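Local coordinates for phenol hydroxylase component phL (Pseudomonas stutzeri, PDB 3U52), which probably serves as the beta-type subunit of the hydroxylase component of a multicomponent phenol hydroxylase, a diiron enzyme that uses dioxygen to hydroxylate phenol, at residues A138-A141 with G142-A146. Residues are numbered along the deposited sequence; the frame is centred on the assembly and turned at random.
Sequences AKIA and GDATA
Lys139 reaches one helical turn forward to Asp143, and its NZ lies 3.0 Å from OD2 in a salt bridge that meets the carboxylate oxygen nearly along its C-O axis. The lysine starts out pointing away from its partner, with CG anti to the backbone N (chi1 -169°); bends at chi2 and chi4 then swing the ammonium back, and CD and CE pass beside OD2 on the way. The aspartate uses its two oxygens differently. While OD2 takes the lysine, OD1 accepts a hydrogen bond from a water at 2.9 Å, and the same water donates to Lys139 O, tying the carboxylate to the backbone at the root of its own partner. With an alanine at Lys139 the salt bridge disappears, and OD2 would probably lose the ammonium facing it, though Arg62 stays close to the aspartate side chain. Asp209 O offers the ammonium a weak second bond, and Trp211 of helix 211-240 packs against Asp143.

At the same turn the helix ends. Ile140 O takes two amides. Ala144 N arrives almost straight, at 2.9 Å from that oxygen, whereas Asp143 N sits above the carbonyl plane. Ile140 CG2 touches Ala144 CB at 4.4 Å, a light apolar contact. Ala144 is the first residue to leave helical angles, and a second water bridges Ala141 O to Ala144 O. An i to i+4 salt bridge thus spans the last turn of helix 126-143, at the C-terminal end of that helix, which is followed by a short link to helix 147-175 in this largely helical hydroxylase subunit.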
loop_
_atom_site.group_PDB
_atom_site.type_symbol
_atom_site.label_atom_id
_atom_site.label_comp_id
_atom_site.label_asym_id
_atom_site.label_seq_id
_atom_site.Cartn_x
_atom_site.Cartn_y
_atom_site.Cartn_z
ATOM N N ALA D 138 5.220 15.081 27.812
ATOM C CA ALA D 138 6.573 15.058 27.264
ATOM C C ALA D 138 7.623 14.706 28.304
ATOM O O ALA D 138 8.549 13.917 28.021
ATOM C CB ALA D 138 6.953 16.388 26.578
ATOM N N LYS D 139 7.526 15.327 29.473
ATOM C CA LYS D 139 8.396 14.927 30.622
ATOM C C LYS D 139 8.339 13.410 30.929
ATOM O O LYS D 139 9.380 12.752 31.016
ATOM C CB LYS D 139 8.119 15.817 31.850
ATOM C CG LYS D 139 9.106 15.723 33.056
ATOM C CD LYS D 139 8.459 14.882 34.150
ATOM C CE LYS D 139 8.987 15.106 35.612
ATOM N NZ LYS D 139 10.434 14.997 35.722
ATOM N N ILE D 140 7.140 12.847 31.062
ATOM C CA ILE D 140 7.022 11.412 31.378
ATOM C C ILE D 140 7.617 10.601 30.243
ATOM O O ILE D 140 8.373 9.653 30.486
ATOM C CB ILE D 140 5.533 11.016 31.713
ATOM C CG1 ILE D 140 5.032 11.813 32.898
ATOM C CG2 ILE D 140 5.324 9.523 31.946
ATOM C CD1 ILE D 140 3.528 12.115 32.818
ATOM N N ALA D 141 7.326 10.969 28.989
ATOM C CA ALA D 141 7.784 10.151 27.871
ATOM C C ALA D 141 9.343 10.076 27.877
ATOM O O ALA D 141 9.959 9.053 27.467
ATOM C CB ALA D 141 7.207 10.640 26.539
ATOM N N GLY D 142 9.971 11.139 28.359
ATOM C CA GLY D 142 11.414 11.197 28.456
ATOM C C GLY D 142 11.972 10.460 29.670
ATOM O O GLY D 142 13.150 10.090 29.658
ATOM N N ASP D 143 11.160 10.288 30.718
ATOM C CA ASP D 143 11.615 9.694 32.016
ATOM C C ASP D 143 11.278 8.232 32.260
ATOM O O ASP D 143 12.033 7.556 32.957
ATOM C CB ASP D 143 11.073 10.484 33.216
ATOM C CG ASP D 143 11.817 11.803 33.434
ATOM O OD1 ASP D 143 12.752 12.096 32.686
ATOM O OD2 ASP D 143 11.470 12.534 34.371
ATOM N N ALA D 144 10.144 7.774 31.709
ATOM C CA ALA D 144 9.693 6.404 31.865
ATOM C C ALA D 144 10.632 5.453 31.107
ATOM O O ALA D 144 11.055 5.779 30.007
ATOM C CB ALA D 144 8.240 6.261 31.307
ATOM N N THR D 145 10.950 4.282 31.658
ATOM C CA THR D 145 11.937 3.399 31.013
ATOM C C THR D 145 11.306 2.449 29.942
ATOM O O THR D 145 11.893 2.220 28.894
ATOM C CB THR D 145 12.800 2.602 32.049
ATOM O OG1 THR D 145 11.928 1.959 32.979
ATOM C CG2 THR D 145 13.717 3.541 32.813
ATOM N N ALA D 146 10.120 1.928 30.199
ATOM C CA ALA D 146 9.519 0.939 29.302
ATOM C C ALA D 146 8.922 1.642 28.081
ATOM O O ALA D 146 8.245 2.669 28.206
ATOM C CB ALA D 146 8.458 0.182 30.047
HETATM O O HOH W 1 12.074 13.955 30.606
HETATM O O HOH W 2 11.710 7.071 27.792
#